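Side-chain contacts in deoxyribodipyrimidine photo-lyase (Oryza sativa Japonica Group, PDB 3UMV), which repairs UV-damaged DNA by light-driven splitting of cyclobutane pyrimidine dimers into the two separate pyrimidines, using FAD as its cofactor: residues H392-M397 with R459-A464; T373-W378 with A400-E405; T416-N421 with V435-S440. All blocks are in the same frame, centred on the assembly; numbering follows the deposited sequence.

Contact 1: H392-M397 with R459-A464; sequences HGFMRM and RYMNYA. With FAD (flavin-adenine dinucleotide), chain I; URE (urea), chain K; URE (urea), chain J.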
# COMPACT_ATOMS: atom_id res chain seq x y z
N HIS A 392 15.96 -1.15 0.35
CA HIS A 392 16.01 -1.04 1.79
C HIS A 392 15.48 0.31 2.27
O HIS A 392 15.82 1.36 1.71
CB HIS A 392 17.44 -1.24 2.29
CG HIS A 392 17.55 -1.19 3.78
ND1 HIS A 392 17.52 -2.33 4.56
CD2 HIS A 392 17.66 -0.15 4.63
CE1 HIS A 392 17.60 -1.99 5.83
NE2 HIS A 392 17.70 -0.67 5.90
N GLY A 393 14.65 0.28 3.31
CA GLY A 393 13.95 1.46 3.78
C GLY A 393 14.84 2.66 4.06
O GLY A 393 14.48 3.80 3.75
N PHE A 394 16.00 2.41 4.65
CA PHE A 394 16.90 3.52 4.91
C PHE A 394 17.43 4.07 3.58
O PHE A 394 17.51 5.27 3.38
CB PHE A 394 18.07 3.11 5.81
CG PHE A 394 18.98 4.25 6.15
CD1 PHE A 394 18.73 5.04 7.26
CD2 PHE A 394 20.04 4.57 5.33
CE1 PHE A 394 19.56 6.10 7.57
CE2 PHE A 394 20.87 5.64 5.63
CZ PHE A 394 20.62 6.40 6.75
N MET A 395 17.77 3.17 2.66
CA MET A 395 18.28 3.60 1.35
C MET A 395 17.23 4.39 0.53
O MET A 395 17.62 5.22 -0.28
CB MET A 395 18.87 2.44 0.53
CG MET A 395 20.22 1.91 1.05
SD MET A 395 21.37 3.19 1.59
CE MET A 395 21.58 4.11 0.08
N ARG A 396 15.93 4.15 0.73
CA ARG A 396 14.91 4.93 0.00
C ARG A 396 15.01 6.43 0.27
O ARG A 396 14.83 7.25 -0.66
CB ARG A 396 13.49 4.42 0.30
CG ARG A 396 13.25 3.01 -0.19
CD ARG A 396 11.76 2.67 -0.18
NE ARG A 396 11.56 1.22 -0.09
CZ ARG A 396 10.48 0.59 -0.52
NH1 ARG A 396 9.51 1.27 -1.10
NH2 ARG A 396 10.37 -0.73 -0.37
N MET A 397 15.33 6.80 1.51
CA MET A 397 15.50 8.21 1.88
C MET A 397 16.71 8.82 1.14
O MET A 397 16.59 9.88 0.53
CB MET A 397 15.68 8.36 3.39
CG MET A 397 14.48 7.89 4.18
SD MET A 397 14.70 8.12 5.97
CE MET A 397 15.62 6.65 6.36
N ARG A 459 15.87 18.48 4.62
CA ARG A 459 16.89 17.60 5.19
C ARG A 459 17.85 17.01 4.15
O ARG A 459 17.42 16.49 3.11
CB ARG A 459 16.23 16.48 6.01
CG ARG A 459 17.24 15.57 6.73
CD ARG A 459 16.60 14.27 7.21
NE ARG A 459 15.48 14.49 8.14
CZ ARG A 459 15.32 13.84 9.29
NH1 ARG A 459 16.21 12.92 9.65
NH2 ARG A 459 14.28 14.11 10.07
N TYR A 460 19.15 17.10 4.43
CA TYR A 460 20.20 16.64 3.53
C TYR A 460 20.77 15.33 4.05
O TYR A 460 20.83 15.11 5.25
CB TYR A 460 21.31 17.69 3.43
CG TYR A 460 22.35 17.40 2.37
CD1 TYR A 460 23.66 17.10 2.72
CD2 TYR A 460 22.03 17.44 1.02
CE1 TYR A 460 24.61 16.83 1.75
CE2 TYR A 460 22.97 17.17 0.04
CZ TYR A 460 24.26 16.87 0.41
OH TYR A 460 25.22 16.60 -0.55
N MET A 461 21.17 14.45 3.13
CA MET A 461 21.89 13.23 3.49
C MET A 461 23.01 13.08 2.48
O MET A 461 22.87 13.49 1.32
CB MET A 461 20.97 12.01 3.42
CG MET A 461 19.84 11.96 4.48
SD MET A 461 18.68 10.59 4.14
CE MET A 461 19.62 9.18 4.75
N ASN A 462 24.14 12.50 2.89
CA ASN A 462 25.22 12.30 1.94
C ASN A 462 25.97 11.00 2.14
O ASN A 462 25.72 10.28 3.12
CB ASN A 462 26.18 13.51 1.87
CG ASN A 462 26.88 13.80 3.19
OD1 ASN A 462 26.77 13.03 4.16
ND2 ASN A 462 27.62 14.91 3.23
N TYR A 463 26.83 10.69 1.18
CA TYR A 463 27.60 9.45 1.15
C TYR A 463 28.39 9.33 2.45
O TYR A 463 28.33 8.30 3.12
CB TYR A 463 28.56 9.49 -0.05
CG TYR A 463 29.25 8.19 -0.40
CD1 TYR A 463 30.39 7.77 0.28
CD2 TYR A 463 28.79 7.39 -1.45
CE1 TYR A 463 31.04 6.59 -0.06
CE2 TYR A 463 29.42 6.21 -1.79
CZ TYR A 463 30.55 5.81 -1.09
OH TYR A 463 31.18 4.63 -1.43
N ALA A 464 29.11 10.40 2.80
CA ALA A 464 29.91 10.39 4.01
C ALA A 464 29.08 10.07 5.25
O ALA A 464 29.54 9.40 6.16
CB ALA A 464 30.64 11.73 4.18
PA FAD I . 9.58 -2.37 8.11
O1A FAD I . 10.69 -1.53 8.65
O2A FAD I . 9.56 -3.79 8.61
O5B FAD I . 8.19 -1.63 8.42
C5B FAD I . 7.00 -2.35 8.67
C4B FAD I . 5.81 -1.60 8.06
O4B FAD I . 5.69 -0.28 8.57
C3B FAD I . 5.97 -1.42 6.56
O3B FAD I . 5.56 -2.56 5.85
C2B FAD I . 5.05 -0.26 6.31
O2B FAD I . 3.71 -0.70 6.34
C1B FAD I . 5.28 0.59 7.54
N9A FAD I . 6.30 1.62 7.29
C8A FAD I . 7.65 1.54 7.55
N7A FAD I . 8.20 2.72 7.17
C5A FAD I . 7.23 3.53 6.67
C6A FAD I . 7.22 4.83 6.15
N6A FAD I . 8.30 5.60 6.14
N1A FAD I . 6.03 5.38 5.72
C2A FAD I . 4.86 4.66 5.81
N3A FAD I . 4.88 3.38 6.32
C4A FAD I . 6.04 2.84 6.75
N1 FAD I . 6.41 2.21 1.54
C2 FAD I . 5.51 1.46 0.84
O2 FAD I . 4.78 0.70 1.49
N3 FAD I . 5.41 1.58 -0.53
C4 FAD I . 6.23 2.45 -1.22
O4 FAD I . 6.14 2.55 -2.45
C4X FAD I . 7.13 3.22 -0.50
N5 FAD I . 7.99 4.09 -1.13
C5X FAD I . 8.87 4.87 -0.40
C6 FAD I . 9.71 5.78 -1.05
C7 FAD I . 10.60 6.56 -0.31
C7M FAD I . 11.49 7.54 -1.03
C8 FAD I . 10.65 6.41 1.08
C8M FAD I . 11.59 7.21 1.93
C9 FAD I . 9.82 5.49 1.71
C9A FAD I . 8.93 4.73 0.97
N10 FAD I . 8.11 3.82 1.61
C10 FAD I . 7.22 3.09 0.87
C1' FAD I . 8.15 3.62 3.12
C2' FAD I . 9.14 2.52 3.60
O2' FAD I . 10.45 2.62 3.03
C3' FAD I . 8.64 1.08 3.37
O3' FAD I . 7.34 0.96 3.87
C4' FAD I . 9.52 0.02 4.04
O4' FAD I . 10.84 0.11 3.54
C5' FAD I . 8.91 -1.35 3.75
O5' FAD I . 9.73 -2.44 4.07
P FAD I . 9.34 -3.38 5.32
O1P FAD I . 7.89 -3.83 5.22
O2P FAD I . 10.30 -4.53 5.39
O3P FAD I . 9.63 -2.30 6.48
C URE K . 20.33 20.34 5.87
O URE K . 19.67 20.87 4.97
N1 URE K . 20.07 19.11 6.29
N2 URE K . 21.31 21.00 6.43
C URE J . 15.36 -5.11 1.83
O URE J . 15.69 -4.51 0.81
N1 URE J . 16.25 -5.45 2.74
N2 URE J . 14.13 -5.56 1.94
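M397 and M461 mark the closest backbone approach, with CA atoms 8.3 Å apart: 392-397 enters helix 393-405, while 459-464 runs past it as an extended strand-like loop until N462 caps helix 463-469. A gap this wide must be bridged by side chains, and M461 does most of the bridging. Its SD rests 3.8 Å from M397 CB, and the bend at its last torsion (chi3 78°) brings the methyl CE to the F394 ring, 3.6 Å from CZ. The thioether comes at the phenyl on a slant, its methyl nearest the outer CZ and CE2 atoms. M397 has a second neighbour, its CG lying 3.7 Å from the flavin methyl C8M. The preceding residue, R396, serves the cofactor directly: NH1 comes to 3.1 Å from FAD C4X, O2' of the ribityl chain sits over one face of the guanidinium, and NH2 forms a salt bridge with D427. A leucine in place of R396 would probably leave D427 without its charged mate and the flavin ring without a cationic neighbour at C4X. This is the FAD-binding pocket of the helical domain of a photolyase, its lining helix backed by a loop-borne methionine.

Contact 2: T373-W378 with A400-E405; sequences THDPLW and AKKILE. With EDO (1,2-ethanediol), chain F.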
# COMPACT_ATOMS: atom_id res chain seq x y z
N THR A 373 25.15 6.83 -12.35
CA THR A 373 25.72 8.01 -11.71
C THR A 373 27.14 7.78 -11.20
O THR A 373 27.64 6.64 -11.18
CB THR A 373 24.86 8.47 -10.54
OG1 THR A 373 25.08 7.63 -9.40
CG2 THR A 373 23.37 8.46 -10.92
N HIS A 374 27.78 8.87 -10.79
CA HIS A 374 29.10 8.84 -10.18
C HIS A 374 29.08 8.21 -8.78
O HIS A 374 30.13 7.94 -8.21
CB HIS A 374 29.64 10.26 -10.05
CG HIS A 374 28.90 11.09 -9.05
ND1 HIS A 374 27.67 11.66 -9.32
CD2 HIS A 374 29.18 11.41 -7.76
CE1 HIS A 374 27.25 12.32 -8.26
NE2 HIS A 374 28.14 12.18 -7.30
N ASP A 375 27.89 8.01 -8.23
CA ASP A 375 27.73 7.58 -6.83
C ASP A 375 27.42 6.08 -6.73
O ASP A 375 26.31 5.67 -7.04
CB ASP A 375 26.61 8.41 -6.19
CG ASP A 375 26.36 8.07 -4.72
OD1 ASP A 375 25.73 8.90 -4.01
OD2 ASP A 375 26.81 7.01 -4.25
N PRO A 376 28.40 5.26 -6.31
CA PRO A 376 28.16 3.82 -6.33
C PRO A 376 27.15 3.37 -5.27
O PRO A 376 26.51 2.35 -5.47
CB PRO A 376 29.53 3.22 -6.03
CG PRO A 376 30.24 4.29 -5.28
CD PRO A 376 29.76 5.58 -5.87
N LEU A 377 27.03 4.13 -4.19
CA LEU A 377 26.03 3.85 -3.16
C LEU A 377 24.62 4.09 -3.74
O LEU A 377 23.73 3.26 -3.57
CB LEU A 377 26.27 4.69 -1.92
CG LEU A 377 25.23 4.51 -0.81
CD1 LEU A 377 25.09 3.03 -0.41
CD2 LEU A 377 25.57 5.37 0.38
N TRP A 378 24.44 5.19 -4.46
CA TRP A 378 23.15 5.48 -5.07
C TRP A 378 22.84 4.44 -6.13
O TRP A 378 21.74 3.89 -6.17
CB TRP A 378 23.12 6.89 -5.68
CG TRP A 378 21.71 7.25 -6.05
CD1 TRP A 378 20.80 7.89 -5.25
CD2 TRP A 378 21.02 6.91 -7.26
NE1 TRP A 378 19.60 7.99 -5.90
CE2 TRP A 378 19.71 7.41 -7.14
CE3 TRP A 378 21.40 6.25 -8.45
CZ2 TRP A 378 18.75 7.26 -8.15
CZ3 TRP A 378 20.45 6.11 -9.46
CH2 TRP A 378 19.14 6.62 -9.30
N ALA A 400 16.05 9.00 -2.82
CA ALA A 400 15.19 10.06 -3.31
C ALA A 400 15.82 11.45 -3.12
O ALA A 400 15.61 12.35 -3.94
CB ALA A 400 13.80 10.00 -2.64
N LYS A 401 16.56 11.63 -2.04
CA LYS A 401 17.24 12.89 -1.81
C LYS A 401 18.32 13.19 -2.84
O LYS A 401 18.53 14.36 -3.22
CB LYS A 401 17.80 12.95 -0.40
CG LYS A 401 16.69 13.10 0.63
CD LYS A 401 17.24 13.37 2.02
CE LYS A 401 16.08 13.49 3.03
NZ LYS A 401 15.33 14.76 2.85
N LYS A 402 19.03 12.17 -3.30
CA LYS A 402 20.00 12.38 -4.38
C LYS A 402 19.31 12.79 -5.68
O LYS A 402 19.86 13.56 -6.48
CB LYS A 402 20.86 11.14 -4.62
CG LYS A 402 21.80 10.81 -3.47
CD LYS A 402 22.80 11.93 -3.24
CE LYS A 402 22.73 12.40 -1.80
NZ LYS A 402 23.90 13.26 -1.42
N ILE A 403 18.10 12.30 -5.91
CA ILE A 403 17.38 12.69 -7.12
C ILE A 403 17.09 14.19 -7.09
O ILE A 403 17.25 14.87 -8.09
CB ILE A 403 16.11 11.86 -7.29
CG1 ILE A 403 16.46 10.39 -7.44
CG2 ILE A 403 15.33 12.32 -8.51
CD1 ILE A 403 15.26 9.46 -7.54
N LEU A 404 16.70 14.70 -5.92
CA LEU A 404 16.57 16.15 -5.73
C LEU A 404 17.89 16.87 -6.03
O LEU A 404 17.92 17.93 -6.69
CB LEU A 404 16.14 16.46 -4.29
CG LEU A 404 16.16 17.93 -3.90
CD1 LEU A 404 15.19 18.73 -4.77
CD2 LEU A 404 15.81 18.10 -2.42
N GLU A 405 18.98 16.29 -5.55
CA GLU A 405 20.29 16.94 -5.71
C GLU A 405 20.81 16.94 -7.15
O GLU A 405 21.62 17.78 -7.51
CB GLU A 405 21.30 16.23 -4.81
CG GLU A 405 22.56 17.02 -4.55
CD GLU A 405 23.44 16.36 -3.52
OE1 GLU A 405 24.45 16.97 -3.13
OE2 GLU A 405 23.13 15.23 -3.08
C1 EDO F . 24.65 20.43 -2.79
O1 EDO F . 24.48 19.65 -3.91
C2 EDO F . 23.63 20.58 -1.90
O2 EDO F . 23.82 21.30 -0.75
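K402, the first residue of 400-405 to touch 373-378, brings the root of its side chain against the five-membered ring of the W378 indole: CB lies 3.3 Å from CD1, and the two side chains run past each other head to tail. A bend at chi3 (125°), after one at chi2, then carries the amine away from the ring. D375, whose OD1 is held by the Y398 hydroxyl, stays 5.4 Å from K402 NZ at that same atom. I403 follows, its CG1 3.9 Å from W378 CZ2, the branch standing roughly square to the indole's length. At E405, OE2 offers its syn lone pair to K402 NZ, a 2.7 Å salt bridge within one turn, and the amine also reaches the carbonyl of M461; OE1 takes bonds from 1,2-ethanediol and from Y460. In the other segment, D375 N-caps the first turn of helix 376-388, its OD2 receiving W378 N (3.0 Å) from above the carboxylate plane. W378 NE1 bonds to W399 O, and the two indoles meet with planes some 10° apart, consistent with their predicted roles in electron transfer. The contact thus pins the start of helix 376-388 to the last turns of helix 393-405, with Y463 of helix 463-469 packing against D375 and L377.

Contact 3: T416-N421 with V435-S440; sequences TAIYLN and VGCMWS. With FAD (flavin-adenine dinucleotide), chain I.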
# COMPACT_ATOMS: atom_id res chain seq x y z
N THR A 416 10.29 12.05 -11.03
CA THR A 416 11.18 10.94 -11.36
C THR A 416 11.21 9.89 -10.25
O THR A 416 11.14 8.68 -10.53
CB THR A 416 12.60 11.46 -11.71
OG1 THR A 416 12.53 12.18 -12.94
CG2 THR A 416 13.55 10.31 -11.88
N ALA A 417 11.27 10.33 -9.00
CA ALA A 417 11.25 9.40 -7.86
C ALA A 417 9.98 8.55 -7.87
O ALA A 417 10.03 7.34 -7.67
CB ALA A 417 11.39 10.17 -6.53
N ILE A 418 8.84 9.21 -8.09
CA ILE A 418 7.55 8.55 -8.06
C ILE A 418 7.46 7.57 -9.21
O ILE A 418 7.04 6.44 -9.04
CB ILE A 418 6.37 9.59 -8.10
CG1 ILE A 418 6.28 10.32 -6.76
CG2 ILE A 418 5.05 8.93 -8.44
CD1 ILE A 418 5.30 11.49 -6.78
N TYR A 419 7.90 7.99 -10.39
CA TYR A 419 7.88 7.11 -11.55
C TYR A 419 8.70 5.85 -11.30
O TYR A 419 8.23 4.75 -11.54
CB TYR A 419 8.39 7.86 -12.79
CG TYR A 419 8.87 6.96 -13.91
CD1 TYR A 419 7.97 6.36 -14.79
CD2 TYR A 419 10.22 6.70 -14.08
CE1 TYR A 419 8.42 5.53 -15.80
CE2 TYR A 419 10.68 5.88 -15.09
CZ TYR A 419 9.78 5.29 -15.95
OH TYR A 419 10.26 4.48 -16.95
N LEU A 420 9.92 6.01 -10.79
CA LEU A 420 10.79 4.86 -10.54
C LEU A 420 10.25 3.95 -9.44
O LEU A 420 10.24 2.73 -9.59
CB LEU A 420 12.20 5.33 -10.17
CG LEU A 420 12.92 5.96 -11.36
CD1 LEU A 420 14.26 6.56 -10.94
CD2 LEU A 420 13.10 4.93 -12.47
N ASN A 421 9.81 4.56 -8.35
CA ASN A 421 9.24 3.83 -7.22
C ASN A 421 8.03 2.99 -7.66
O ASN A 421 7.93 1.80 -7.35
CB ASN A 421 8.85 4.85 -6.14
CG ASN A 421 8.29 4.19 -4.89
OD1 ASN A 421 9.03 3.90 -3.95
ND2 ASN A 421 6.97 3.96 -4.87
N VAL A 435 4.08 9.46 -0.20
CA VAL A 435 4.50 10.15 1.01
C VAL A 435 6.01 10.02 1.27
O VAL A 435 6.64 10.98 1.70
CB VAL A 435 3.62 9.81 2.24
CG1 VAL A 435 4.22 10.37 3.56
CG2 VAL A 435 2.23 10.41 2.02
N GLY A 436 6.59 8.85 1.00
CA GLY A 436 8.03 8.66 1.13
C GLY A 436 8.82 9.60 0.22
O GLY A 436 9.79 10.23 0.65
N CYS A 437 8.39 9.70 -1.03
CA CYS A 437 9.04 10.61 -1.99
C CYS A 437 8.87 12.06 -1.54
O CYS A 437 9.83 12.85 -1.60
CB CYS A 437 8.47 10.40 -3.39
SG CYS A 437 8.92 8.80 -4.11
N MET A 438 7.66 12.40 -1.07
CA MET A 438 7.41 13.74 -0.56
C MET A 438 8.20 14.03 0.71
O MET A 438 8.64 15.16 0.92
CB MET A 438 5.91 13.96 -0.32
CG MET A 438 5.09 13.99 -1.58
SD MET A 438 5.15 15.58 -2.45
CE MET A 438 4.05 16.57 -1.41
N TRP A 439 8.39 13.04 1.57
CA TRP A 439 9.20 13.27 2.77
C TRP A 439 10.62 13.64 2.35
O TRP A 439 11.24 14.57 2.86
CB TRP A 439 9.21 12.03 3.66
CG TRP A 439 10.03 12.17 4.93
CD1 TRP A 439 9.57 12.53 6.16
CD2 TRP A 439 11.43 11.91 5.08
NE1 TRP A 439 10.61 12.54 7.07
CE2 TRP A 439 11.76 12.16 6.43
CE3 TRP A 439 12.44 11.51 4.21
CZ2 TRP A 439 13.05 12.02 6.92
CZ3 TRP A 439 13.73 11.36 4.70
CH2 TRP A 439 14.02 11.62 6.04
N SER A 440 11.14 12.89 1.38
CA SER A 440 12.53 13.00 0.98
C SER A 440 12.81 14.30 0.25
O SER A 440 13.80 14.98 0.52
CB SER A 440 12.89 11.82 0.07
OG SER A 440 12.71 10.61 0.78
PA FAD I . 9.58 -2.37 8.11
O1A FAD I . 10.69 -1.53 8.65
O2A FAD I . 9.56 -3.79 8.61
O5B FAD I . 8.19 -1.63 8.42
C5B FAD I . 7.00 -2.35 8.67
C4B FAD I . 5.81 -1.60 8.06
O4B FAD I . 5.69 -0.28 8.57
C3B FAD I . 5.97 -1.42 6.56
O3B FAD I . 5.56 -2.56 5.85
C2B FAD I . 5.05 -0.26 6.31
O2B FAD I . 3.71 -0.70 6.34
C1B FAD I . 5.28 0.59 7.54
N9A FAD I . 6.30 1.62 7.29
C8A FAD I . 7.65 1.54 7.55
N7A FAD I . 8.20 2.72 7.17
C5A FAD I . 7.23 3.53 6.67
C6A FAD I . 7.22 4.83 6.15
N6A FAD I . 8.30 5.60 6.14
N1A FAD I . 6.03 5.38 5.72
C2A FAD I . 4.86 4.66 5.81
N3A FAD I . 4.88 3.38 6.32
C4A FAD I . 6.04 2.84 6.75
N1 FAD I . 6.41 2.21 1.54
C2 FAD I . 5.51 1.46 0.84
O2 FAD I . 4.78 0.70 1.49
N3 FAD I . 5.41 1.58 -0.53
C4 FAD I . 6.23 2.45 -1.22
O4 FAD I . 6.14 2.55 -2.45
C4X FAD I . 7.13 3.22 -0.50
N5 FAD I . 7.99 4.09 -1.13
C5X FAD I . 8.87 4.87 -0.40
C6 FAD I . 9.71 5.78 -1.05
C7 FAD I . 10.60 6.56 -0.31
C7M FAD I . 11.49 7.54 -1.03
C8 FAD I . 10.65 6.41 1.08
C8M FAD I . 11.59 7.21 1.93
C9 FAD I . 9.82 5.49 1.71
C9A FAD I . 8.93 4.73 0.97
N10 FAD I . 8.11 3.82 1.61
C10 FAD I . 7.22 3.09 0.87
C1' FAD I . 8.15 3.62 3.12
C2' FAD I . 9.14 2.52 3.60
O2' FAD I . 10.45 2.62 3.03
C3' FAD I . 8.64 1.08 3.37
O3' FAD I . 7.34 0.96 3.87
C4' FAD I . 9.52 0.02 4.04
O4' FAD I . 10.84 0.11 3.54
C5' FAD I . 8.91 -1.35 3.75
O5' FAD I . 9.73 -2.44 4.07
P FAD I . 9.34 -3.38 5.32
O1P FAD I . 7.89 -3.83 5.22
O2P FAD I . 10.30 -4.53 5.39
O3P FAD I . 9.63 -2.30 6.48
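A417 and C437 lie where the two helices come nearest, and the apolar contacts gather round that one cysteine. Its SG, anti to the carbonyl carbon (chi1 -68°), is directed at helix 410-424 and stands 3.7 Å from A417 CB. I418 adds its CG1 branch, 4.0 Å from C437 CB, and N421 CB borders the sulfur more distantly. The axes of the two short segments pass 9.6 Å apart, an ordinary spacing for packed helices; the N-to-C directions differ by 148°, so the pair is roughly antiparallel. The pair forms one wall of the flavin pocket in the helical, FAD-binding domain of this photolyase, and both members touch the isoalloxazine.

Polar contacts to the cofactor come from N421, an established FAD-binding residue. Its CG stands opposite the backbone N (chi1 -178°), extending the amide to the ring: ND2 donates to FAD O4 at 2.9 Å in a nearly straight bond (167°), and OD1 lies 3.0 Å from N5.

Helix 431-442 adds van der Waals contact with the flavin. G436, lacking a side chain, brings its CA to 3.5 Å from FAD C8, and S440 OG lies by both ring methyls. That hydroxyl is held in place by donating to G436 O, which S440 N reaches from the other face of the carbonyl plane.

Overall arrangement
The three contacts form one cluster in the helical domain: contacts 1 and 2 have centres about 9 Å apart, and the centre of contact 3 lies about 13 Å from each. Helix 393-405 supplies a segment to both contact 1 and contact 2, and the segments of these two interleave in sequence. Both segments of contact 2 precede contact 3, and the whole of contact 3 falls between the two segments of contact 1. K401 ties all three together, its NZ bonding to R459 O and S440 O. Contacts 1 and 3 both touch FAD, while contact 2 packs a tryptophan predicted to relay electrons to it, which suggests that cofactor binding and electron supply share one helical framework.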